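Local atomic coordinates of membrane lipoprotein TpN32 (Treponema pallidum, PDB entry 1XS5), a protein that probably binds L-methionine, as a membrane-anchored lipoprotein of the periplasmic binding protein class. Residues Val103-Asn108 and Asp166-Asn171; Glu83-Tyr88 and Leu117-Ala122. One frame throughout, in Å; residues are numbered along the deposited sequence.

Contact 1 of 2, residues Val103-Asn108 and Asp166-Asn171; sequences VIAIPN and DGAVIN. With MET (methionine), chain B.
In the five-stranded mixed sheet of one lobe of this binding protein, the parallel neighbours 103-107 and 167-170 are laced through bridges at Ile104-Gly167 and Ala105-Ala168. Gly167 O accepts from Ala105 N (3.1 Å), and Ala105 O from Val169 N (2.9 Å), the latter nearly along the C=O axis. At the start of the ladder, the Asp166 carboxylate stands in for a backbone carbonyl: OD2 receives Val103 N through its anti lone pair, at 2.6 Å and 167°, while Val103 O accepts Gly167 N (3.2 Å). At the other end Pro107, lacking an N-H, sets CD 3.5 Å from Val169 O, and this buried carbonyl has no hydrogen-bonding partner. Val169 CG2 meets the CG2 methyls of Ile104 and Ile106, closer to Ile106 at 4.1 Å. With Ile106 CG1 between N and C (chi1 61°), the longer branch is turned from Val169 and CG2 is the branch that meets it. Beyond the strand, Asn171 gives ND2 to the carboxylate O of bound methionine (2.9 Å, 171°); its OD1 has a weak bond to Ser155. Helix 110-122 covers the face carrying Ile106 and Val169, helix 158-161 packs on Ala105 on the opposite face, and strands 149-153 and 86-88 continue the sheet outward on either side.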
loop_
_atom_site.group_PDB
_atom_site.type_symbol
_atom_site.label_atom_id
_atom_site.label_comp_id
_atom_site.label_asym_id
_atom_site.label_seq_id
_atom_site.Cartn_x
_atom_site.Cartn_y
_atom_site.Cartn_z
ATOM N N VAL A 103 11.246 -20.800 0.464
ATOM C CA VAL A 103 10.426 -20.075 1.465
ATOM C C VAL A 103 10.082 -18.656 0.967
ATOM O O VAL A 103 10.983 -17.866 0.677
ATOM C CB VAL A 103 11.174 -19.917 2.849
ATOM C CG1 VAL A 103 10.346 -19.027 3.800
ATOM C CG2 VAL A 103 11.408 -21.283 3.497
ATOM N N ILE A 104 8.801 -18.343 0.833
ATOM C CA ILE A 104 8.397 -17.008 0.357
ATOM C C ILE A 104 7.574 -16.306 1.449
ATOM O O ILE A 104 6.540 -16.811 1.890
ATOM C CB ILE A 104 7.568 -17.118 -0.961
ATOM C CG1 ILE A 104 8.426 -17.757 -2.062
ATOM C CG2 ILE A 104 7.100 -15.740 -1.409
ATOM C CD1 ILE A 104 7.756 -17.768 -3.470
ATOM N N ALA A 105 8.038 -15.135 1.883
ATOM C CA ALA A 105 7.363 -14.367 2.917
ATOM C C ALA A 105 6.375 -13.410 2.267
ATOM O O ALA A 105 6.702 -12.777 1.262
ATOM C CB ALA A 105 8.397 -13.559 3.706
ATOM N N ILE A 106 5.201 -13.265 2.868
ATOM C CA ILE A 106 4.182 -12.366 2.359
ATOM C C ILE A 106 3.552 -11.548 3.491
ATOM O O ILE A 106 3.689 -11.896 4.678
ATOM C CB ILE A 106 3.070 -13.176 1.636
ATOM C CG1 ILE A 106 2.398 -14.139 2.610
ATOM C CG2 ILE A 106 3.668 -14.018 0.493
ATOM C CD1 ILE A 106 1.362 -15.039 1.885
ATOM N N PRO A 107 2.797 -10.497 3.148
ATOM C CA PRO A 107 2.176 -9.676 4.176
ATOM C C PRO A 107 1.213 -10.490 5.022
ATOM O O PRO A 107 0.602 -11.436 4.537
ATOM C CB PRO A 107 1.435 -8.603 3.367
ATOM C CG PRO A 107 2.287 -8.426 2.177
ATOM C CD PRO A 107 2.604 -9.885 1.813
ATOM N N ASN A 108 1.060 -10.103 6.282
ATOM C CA ASN A 108 0.140 -10.837 7.165
ATOM C C ASN A 108 -1.169 -10.103 7.464
ATOM O O ASN A 108 -1.973 -10.580 8.270
ATOM C CB ASN A 108 0.852 -11.243 8.468
ATOM C CG ASN A 108 0.933 -10.112 9.472
ATOM O OD1 ASN A 108 0.646 -8.947 9.166
ATOM N ND2 ASN A 108 1.342 -10.453 10.692
ATOM N N ASP A 166 13.936 -17.177 0.730
ATOM C CA ASP A 166 14.231 -17.301 -0.698
ATOM C C ASP A 166 13.609 -16.167 -1.518
ATOM O O ASP A 166 14.166 -15.758 -2.540
ATOM C CB ASP A 166 13.725 -18.668 -1.195
ATOM C CG ASP A 166 14.469 -19.826 -0.515
ATOM O OD1 ASP A 166 15.714 -19.848 -0.648
ATOM O OD2 ASP A 166 13.819 -20.681 0.135
ATOM N N GLY A 167 12.441 -15.697 -1.091
ATOM C CA GLY A 167 11.819 -14.565 -1.779
ATOM C C GLY A 167 10.820 -13.880 -0.851
ATOM O O GLY A 167 10.508 -14.398 0.228
ATOM N N ALA A 168 10.306 -12.718 -1.259
ATOM C CA ALA A 168 9.320 -12.019 -0.463
ATOM C C ALA A 168 8.490 -11.127 -1.368
ATOM O O ALA A 168 9.039 -10.517 -2.321
ATOM C CB ALA A 168 10.003 -11.146 0.585
ATOM N N VAL A 169 7.189 -11.082 -1.093
ATOM C CA VAL A 169 6.251 -10.205 -1.847
ATOM C C VAL A 169 6.168 -8.975 -0.942
ATOM O O VAL A 169 5.577 -9.038 0.143
ATOM C CB VAL A 169 4.893 -10.888 -1.991
ATOM C CG1 VAL A 169 3.907 -9.964 -2.678
ATOM C CG2 VAL A 169 5.081 -12.197 -2.850
ATOM N N ILE A 170 6.740 -7.850 -1.406
ATOM C CA ILE A 170 6.855 -6.654 -0.570
ATOM C C ILE A 170 6.094 -5.452 -1.083
ATOM O O ILE A 170 6.217 -5.115 -2.260
ATOM C CB ILE A 170 8.375 -6.281 -0.376
ATOM C CG1 ILE A 170 9.134 -7.503 0.170
ATOM C CG2 ILE A 170 8.545 -5.157 0.722
ATOM C CD1 ILE A 170 10.653 -7.341 0.243
ATOM N N ASN A 171 5.274 -4.831 -0.220
ATOM C CA ASN A 171 4.537 -3.623 -0.646
ATOM C C ASN A 171 5.536 -2.592 -1.210
ATOM O O ASN A 171 6.635 -2.413 -0.649
ATOM C CB ASN A 171 3.848 -2.903 0.510
ATOM C CG ASN A 171 2.890 -3.808 1.269
ATOM O OD1 ASN A 171 3.325 -4.653 2.042
ATOM N ND2 ASN A 171 1.598 -3.646 1.023
HETATM N N MET B . 1.273 1.572 0.126
HETATM C CA MET B . 0.681 0.201 0.341
HETATM C C MET B . 0.452 -0.584 -0.969
HETATM O O MET B . 0.823 -1.782 -1.033
HETATM C CB MET B . -0.670 0.313 1.082
HETATM C CG MET B . -1.156 -1.032 1.578
HETATM S SD MET B . -2.755 -0.985 2.419
HETATM C CE MET B . -2.188 -0.368 4.060
HETATM O OXT MET B . -0.103 0.012 -1.918
#

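Contact 2 of 2, residues Glu83-Tyr88 and Leu117-Ala122. With MET (methionine), chain B.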
loop_
_atom_site.group_PDB
_atom_site.type_symbol
_atom_site.label_atom_id
_atom_site.label_comp_id
_atom_site.label_asym_id
_atom_site.label_seq_id
_atom_site.Cartn_x
_atom_site.Cartn_y
_atom_site.Cartn_z
ATOM N N GLU A 83 1.035 1.621 -6.420
ATOM C CA GLU A 83 2.389 1.178 -6.031
ATOM C C GLU A 83 2.359 -0.324 -6.346
ATOM O O GLU A 83 1.881 -1.109 -5.508
ATOM C CB GLU A 83 2.522 1.268 -4.511
ATOM C CG GLU A 83 3.271 2.325 -3.906
ATOM C CD GLU A 83 2.998 2.339 -2.388
ATOM O OE1 GLU A 83 3.216 1.315 -1.701
ATOM O OE2 GLU A 83 2.532 3.376 -1.910
ATOM N N PRO A 84 2.855 -0.745 -7.513
ATOM C CA PRO A 84 2.810 -2.179 -7.811
ATOM C C PRO A 84 3.501 -3.062 -6.792
ATOM O O PRO A 84 4.619 -2.777 -6.303
ATOM C CB PRO A 84 3.467 -2.294 -9.200
ATOM C CG PRO A 84 3.288 -0.893 -9.808
ATOM C CD PRO A 84 3.554 -0.005 -8.586
ATOM N N LEU A 85 2.790 -4.139 -6.461
ATOM C CA LEU A 85 3.302 -5.161 -5.529
ATOM C C LEU A 85 4.137 -6.136 -6.369
ATOM O O LEU A 85 3.718 -6.518 -7.482
ATOM C CB LEU A 85 2.134 -5.923 -4.933
ATOM C CG LEU A 85 2.485 -6.991 -3.906
ATOM C CD1 LEU A 85 3.006 -6.278 -2.654
ATOM C CD2 LEU A 85 1.241 -7.775 -3.562
ATOM N N ALA A 86 5.301 -6.542 -5.850
ATOM C CA ALA A 86 6.162 -7.472 -6.576
ATOM C C ALA A 86 6.808 -8.524 -5.667
ATOM O O ALA A 86 6.916 -8.314 -4.457
ATOM C CB ALA A 86 7.304 -6.676 -7.273
ATOM N N LEU A 87 7.220 -9.627 -6.282
ATOM C CA LEU A 87 7.976 -10.693 -5.622
ATOM C C LEU A 87 9.429 -10.324 -5.870
ATOM O O LEU A 87 9.809 -10.054 -6.993
ATOM C CB LEU A 87 7.699 -12.048 -6.284
ATOM C CG LEU A 87 8.628 -13.209 -5.884
ATOM C CD1 LEU A 87 8.503 -13.574 -4.396
ATOM C CD2 LEU A 87 8.219 -14.441 -6.715
ATOM N N TYR A 88 10.235 -10.295 -4.815
ATOM C CA TYR A 88 11.652 -9.972 -4.884
ATOM C C TYR A 88 12.412 -11.169 -4.332
ATOM O O TYR A 88 11.846 -11.988 -3.604
ATOM C CB TYR A 88 11.970 -8.750 -3.998
ATOM C CG TYR A 88 11.242 -7.465 -4.391
ATOM C CD1 TYR A 88 11.755 -6.629 -5.383
ATOM C CD2 TYR A 88 10.035 -7.120 -3.796
ATOM C CE1 TYR A 88 11.067 -5.455 -5.775
ATOM C CE2 TYR A 88 9.345 -5.964 -4.167
ATOM C CZ TYR A 88 9.872 -5.143 -5.153
ATOM O OH TYR A 88 9.186 -4.026 -5.533
ATOM N N LEU A 117 -1.025 -13.361 -2.473
ATOM C CA LEU A 117 -1.342 -14.744 -2.875
ATOM C C LEU A 117 -1.807 -14.768 -4.355
ATOM O O LEU A 117 -1.437 -15.685 -5.102
ATOM C CB LEU A 117 -2.416 -15.311 -1.925
ATOM C CG LEU A 117 -1.884 -15.601 -0.494
ATOM C CD1 LEU A 117 -3.074 -16.003 0.449
ATOM C CD2 LEU A 117 -0.868 -16.711 -0.528
ATOM N N ARG A 118 -2.577 -13.752 -4.769
ATOM C CA ARG A 118 -3.032 -13.678 -6.163
ATOM C C ARG A 118 -1.880 -13.312 -7.137
ATOM O O ARG A 118 -1.909 -13.646 -8.336
ATOM C CB ARG A 118 -4.238 -12.745 -6.273
ATOM C CG ARG A 118 -5.391 -13.322 -5.475
ATOM C CD ARG A 118 -6.768 -13.169 -6.099
ATOM N NE ARG A 118 -7.773 -14.008 -5.418
ATOM C CZ ARG A 118 -8.449 -13.659 -4.318
ATOM N NH1 ARG A 118 -8.251 -12.461 -3.739
ATOM N NH2 ARG A 118 -9.327 -14.516 -3.798
ATOM N N LEU A 119 -0.861 -12.645 -6.615
ATOM C CA LEU A 119 0.351 -12.353 -7.394
ATOM C C LEU A 119 1.086 -13.687 -7.643
ATOM O O LEU A 119 1.496 -13.997 -8.770
ATOM C CB LEU A 119 1.240 -11.380 -6.598
ATOM C CG LEU A 119 2.597 -11.009 -7.198
ATOM C CD1 LEU A 119 3.113 -9.743 -6.473
ATOM C CD2 LEU A 119 3.605 -12.200 -7.038
ATOM N N LEU A 120 1.278 -14.475 -6.579
ATOM C CA LEU A 120 1.954 -15.786 -6.684
ATOM C C LEU A 120 1.112 -16.727 -7.560
ATOM O O LEU A 120 1.639 -17.529 -8.297
ATOM C CB LEU A 120 2.122 -16.401 -5.269
ATOM C CG LEU A 120 3.088 -15.567 -4.384
ATOM C CD1 LEU A 120 3.174 -16.179 -2.977
ATOM C CD2 LEU A 120 4.453 -15.551 -4.993
ATOM N N GLU A 121 -0.213 -16.620 -7.471
ATOM C CA GLU A 121 -1.057 -17.470 -8.322
ATOM C C GLU A 121 -0.805 -17.122 -9.813
ATOM O O GLU A 121 -0.621 -18.017 -10.656
ATOM C CB GLU A 121 -2.528 -17.237 -7.952
ATOM C CG GLU A 121 -3.545 -17.955 -8.814
ATOM C CD GLU A 121 -4.979 -17.737 -8.313
ATOM O OE1 GLU A 121 -5.358 -16.555 -8.133
ATOM O OE2 GLU A 121 -5.721 -18.738 -8.108
ATOM N N ALA A 122 -0.804 -15.823 -10.129
ATOM C CA ALA A 122 -0.559 -15.336 -11.487
ATOM C C ALA A 122 0.807 -15.800 -12.017
ATOM O O ALA A 122 0.975 -16.030 -13.231
ATOM C CB ALA A 122 -0.635 -13.781 -11.505
HETATM N N MET B . 1.273 1.572 0.126
HETATM C CA MET B . 0.681 0.201 0.341
HETATM C C MET B . 0.452 -0.584 -0.969
HETATM O O MET B . 0.823 -1.782 -1.033
HETATM C CB MET B . -0.670 0.313 1.082
HETATM C CG MET B . -1.156 -1.032 1.578
HETATM S SD MET B . -2.755 -0.985 2.419
HETATM C CE MET B . -2.188 -0.368 4.060
HETATM O OXT MET B . -0.103 0.012 -1.918
#
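Leu119 lays its CD1 methyl over one face of the flat Leu85-Ala86 peptide, 3.4 Å from Leu85 O and 3.8 Å from Ala86 CA. Leu85 CG flanks the same methyl at 3.8 Å, its side chain crossing that of Leu119 at a slant. The other flat group, the Glu83 carboxylate, lies in the ligand pocket, apart from the helix: OE1 accepts the ammonium N of bound methionine at 2.7 Å, with that nitrogen standing off the carboxylate plane. OE1 also takes a weak bond from Asn173 N. The packing between the segments is the helix-on-sheet packing of an alpha/beta lobe, as in periplasmic binding proteins; the 117-122 part of helix 110-122 crosses strand 86-88 at 76°, axes 9.1 Å apart at closest approach. Leu119 reaches the strand because CG lies opposite the backbone N (chi1 177°); its second methyl, CD2, comes to 4.2 Å from Leu87 CB. The next residue, Leu120, starts off to the side but brings CD2 within 4.3 Å of Leu87 CD2. Val169 of the adjoining strand touches Leu85, Leu87 and Leu119, and Ile106 lies against Leu120.

Both contacts share one sheet of the same lobe, strands 167-170 and 86-88 being antiparallel neighbours. All five touching residues of contact 2 are buried; contact 1 comes nearer the surface at Val103 and Asp166, both partly exposed. Contact 1, strand beside strand, rests on backbone hydrogen bonds plus one to the Asp166 carboxylate; contact 2, helix over strand and smaller, is held by leucine packing without hydrogen bonds between its segments. They join at Val169, whose CG1 packs 3.5 Å from Leu85 CG, and through the probable bond of Tyr88 N to Ala168 O (2.8 Å). Their segments alternate along the chain: 83-88, 103-108, 117-122, 166-171. Asn171 serves the methionine carboxylate, Glu83 its ammonium group.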